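Local coordinates for transmembrane oligosaccharyl transferase (Archaeoglobus fulgidus, PDB 3WAJ), which is an archaeal integral membrane protein of the STT3/AglB oligosaccharyl transferase family, pairing a multi-helix transmembrane region with a large soluble C-terminal portion, at residues Asn713-Leu721 with Ile761-Gly769. Residues are numbered along the deposited sequence; the frame is centred on the assembly and turned at random.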
loop_
_atom_site.group_PDB
_atom_site.type_symbol
_atom_site.label_atom_id
_atom_site.label_comp_id
_atom_site.label_asym_id
_atom_site.label_seq_id
_atom_site.Cartn_x
_atom_site.Cartn_y
_atom_site.Cartn_z
ATOM N N ASN A 713 -34.855 -9.935 10.234
ATOM C CA ASN A 713 -35.471 -9.078 9.235
ATOM C C ASN A 713 -34.815 -7.687 9.276
ATOM O O ASN A 713 -34.976 -6.935 10.244
ATOM C CB ASN A 713 -36.966 -8.970 9.484
ATOM C CG ASN A 713 -37.663 -8.098 8.458
ATOM O OD1 ASN A 713 -37.138 -7.859 7.371
ATOM N ND2 ASN A 713 -38.849 -7.616 8.800
ATOM N N LEU A 714 -34.088 -7.338 8.221
ATOM C CA LEU A 714 -33.317 -6.102 8.220
ATOM C C LEU A 714 -34.206 -4.863 8.210
ATOM O O LEU A 714 -33.723 -3.750 8.388
ATOM C CB LEU A 714 -32.327 -6.085 7.053
ATOM C CG LEU A 714 -31.385 -7.288 7.018
ATOM C CD1 LEU A 714 -30.414 -7.165 5.862
ATOM C CD2 LEU A 714 -30.644 -7.440 8.346
ATOM N N ASN A 715 -35.509 -5.066 8.020
ATOM C CA ASN A 715 -36.478 -3.968 8.041
ATOM C C ASN A 715 -37.056 -3.729 9.428
ATOM O O ASN A 715 -37.764 -2.740 9.665
ATOM C CB ASN A 715 -37.608 -4.232 7.045
ATOM C CG ASN A 715 -37.239 -3.838 5.652
ATOM O OD1 ASN A 715 -36.625 -2.791 5.442
ATOM N ND2 ASN A 715 -37.590 -4.676 4.683
ATOM N N ASN A 716 -36.745 -4.650 10.334
ATOM C CA ASN A 716 -37.145 -4.555 11.725
ATOM C C ASN A 716 -36.018 -3.944 12.562
ATOM O O ASN A 716 -35.043 -4.626 12.911
ATOM C CB ASN A 716 -37.459 -5.956 12.230
ATOM C CG ASN A 716 -38.098 -5.958 13.598
ATOM O OD1 ASN A 716 -37.746 -5.165 14.482
ATOM N ND2 ASN A 716 -39.049 -6.866 13.784
ATOM N N GLU A 717 -36.159 -2.665 12.891
ATOM C CA GLU A 717 -35.148 -1.942 13.650
ATOM C C GLU A 717 -34.850 -2.576 15.004
ATOM O O GLU A 717 -33.688 -2.623 15.434
ATOM C CB GLU A 717 -35.541 -0.460 13.802
ATOM C CG GLU A 717 -35.730 0.265 12.476
ATOM C CD GLU A 717 -35.847 1.781 12.622
ATOM O OE1 GLU A 717 -36.810 2.350 12.080
ATOM O OE2 GLU A 717 -34.966 2.411 13.243
ATOM N N SER A 718 -35.885 -3.068 15.682
ATOM C CA SER A 718 -35.687 -3.623 17.026
ATOM C C SER A 718 -34.840 -4.893 16.986
ATOM O O SER A 718 -33.857 -5.034 17.733
ATOM C CB SER A 718 -37.016 -3.894 17.722
ATOM O OG SER A 718 -36.764 -4.240 19.066
ATOM N N GLN A 719 -35.212 -5.804 16.087
ATOM C CA GLN A 719 -34.474 -7.061 15.921
ATOM C C GLN A 719 -33.041 -6.778 15.468
ATOM O O GLN A 719 -32.100 -7.382 15.985
ATOM C CB GLN A 719 -35.188 -8.012 14.941
ATOM C CG GLN A 719 -34.832 -9.475 15.165
ATOM C CD GLN A 719 -35.315 -10.405 14.045
ATOM O OE1 GLN A 719 -35.745 -9.952 12.987
ATOM N NE2 GLN A 719 -35.231 -11.715 14.282
ATOM N N VAL A 720 -32.877 -5.852 14.518
ATOM C CA VAL A 720 -31.543 -5.465 14.070
ATOM C C VAL A 720 -30.729 -4.973 15.267
ATOM O O VAL A 720 -29.642 -5.491 15.547
ATOM C CB VAL A 720 -31.575 -4.384 12.967
ATOM C CG1 VAL A 720 -30.208 -3.710 12.846
ATOM C CG2 VAL A 720 -32.002 -4.989 11.615
ATOM N N LEU A 721 -31.274 -4.001 15.994
ATOM C CA LEU A 721 -30.574 -3.427 17.146
ATOM C C LEU A 721 -30.248 -4.449 18.248
ATOM O O LEU A 721 -29.130 -4.489 18.751
ATOM C CB LEU A 721 -31.378 -2.265 17.732
ATOM C CG LEU A 721 -30.766 -1.657 18.988
ATOM C CD1 LEU A 721 -29.443 -0.972 18.660
ATOM C CD2 LEU A 721 -31.744 -0.703 19.679
ATOM N N ILE A 761 -32.507 15.227 10.604
ATOM C CA ILE A 761 -32.482 14.165 9.600
ATOM C C ILE A 761 -32.658 12.788 10.249
ATOM O O ILE A 761 -31.843 12.385 11.080
ATOM C CB ILE A 761 -31.149 14.195 8.828
ATOM C CG1 ILE A 761 -31.043 15.471 7.984
ATOM C CG2 ILE A 761 -30.965 12.932 7.993
ATOM C CD1 ILE A 761 -32.044 15.573 6.843
ATOM N N PRO A 762 -33.727 12.056 9.881
ATOM C CA PRO A 762 -33.906 10.741 10.521
ATOM C C PRO A 762 -33.102 9.688 9.800
ATOM O O PRO A 762 -32.771 9.901 8.630
ATOM C CB PRO A 762 -35.400 10.456 10.339
ATOM C CG PRO A 762 -35.756 11.193 9.071
ATOM C CD PRO A 762 -34.890 12.441 9.056
ATOM N N VAL A 763 -32.806 8.578 10.480
ATOM C CA VAL A 763 -32.079 7.468 9.882
ATOM C C VAL A 763 -32.612 6.147 10.447
ATOM O O VAL A 763 -32.845 6.027 11.653
ATOM C CB VAL A 763 -30.555 7.594 10.143
ATOM C CG1 VAL A 763 -30.263 7.554 11.638
ATOM C CG2 VAL A 763 -29.774 6.501 9.410
ATOM N N LYS A 764 -32.824 5.152 9.591
ATOM C CA LYS A 764 -33.287 3.869 10.103
ATOM C C LYS A 764 -32.134 3.086 10.711
ATOM O O LYS A 764 -31.000 3.135 10.213
ATOM C CB LYS A 764 -34.022 3.050 9.033
ATOM C CG LYS A 764 -35.423 3.555 8.785
ATOM C CD LYS A 764 -36.246 2.615 7.913
ATOM C CE LYS A 764 -35.642 2.441 6.527
ATOM N NZ LYS A 764 -36.646 1.909 5.555
ATOM N N ILE A 765 -32.429 2.383 11.805
ATOM C CA ILE A 765 -31.437 1.534 12.454
ATOM C C ILE A 765 -31.373 0.209 11.688
ATOM O O ILE A 765 -32.210 -0.671 11.875
ATOM C CB ILE A 765 -31.742 1.369 13.955
ATOM C CG1 ILE A 765 -31.676 2.747 14.613
ATOM C CG2 ILE A 765 -30.749 0.398 14.610
ATOM C CD1 ILE A 765 -31.903 2.736 16.083
ATOM N N ALA A 766 -30.387 0.109 10.795
ATOM C CA ALA A 766 -30.261 -0.996 9.843
ATOM C C ALA A 766 -28.899 -0.962 9.171
ATOM O O ALA A 766 -28.312 0.114 9.019
ATOM C CB ALA A 766 -31.351 -0.910 8.787
ATOM N N PRO A 767 -28.400 -2.137 8.743
ATOM C CA PRO A 767 -27.121 -2.109 8.035
ATOM C C PRO A 767 -27.357 -1.652 6.593
ATOM O O PRO A 767 -28.484 -1.319 6.251
ATOM C CB PRO A 767 -26.661 -3.573 8.084
ATOM C CG PRO A 767 -27.933 -4.370 8.079
ATOM C CD PRO A 767 -28.936 -3.509 8.880
ATOM N N SER A 768 -26.315 -1.631 5.768
ATOM C CA SER A 768 -26.407 -1.079 4.417
ATOM C C SER A 768 -25.234 -1.631 3.615
ATOM O O SER A 768 -24.397 -2.381 4.150
ATOM C CB SER A 768 -26.336 0.440 4.464
ATOM O OG SER A 768 -25.008 0.859 4.787
ATOM N N GLY A 769 -25.157 -1.258 2.342
ATOM C CA GLY A 769 -24.111 -1.787 1.483
ATOM C C GLY A 769 -22.716 -1.400 1.953
ATOM O O GLY A 769 -22.467 -0.245 2.373
HETATM O O HOH W 1 -34.418 -2.007 10.145
#
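Glu717 OE2 accepts a hydrogen bond from Ile765 N at 2.9 Å, a nearly straight bond (169°) that reaches the oxygen from well above the carboxylate plane. It is a compact example of how a side chain in the first turn of a helix can pair with the backbone of an irregular loop. With CG beside the backbone N (chi1 -59°) and the chain extended beyond it, Glu717 reaches to the loop backbone and crosses the Ile765 side chain at about a right angle. Glu717 OE2 also lies 3.5 Å from Ile765 CB, while its OE1 rests 3.8 Å from Lys764 CG. One water joins the backbones, donating to Leu714 O (2.6 Å) and to Ile765 O (3.1 Å). Beside this polar strip, Val720 turns CG1 over the loop backbone, 4.0 Å from Ala766 CA, and Leu714 CD2 meets Pro767 CG at 4.1 Å. Asn716 N-caps the helix, its OD1 accepting from Gln719 N. The contact thus joins the start of helix 717-732 to the loop leading into strand 771-776; Trp705 of helix 703-708 touches Leu714, Val720 and Pro767, and Val745 of helix 740-755 packs on Val720 and Ile765.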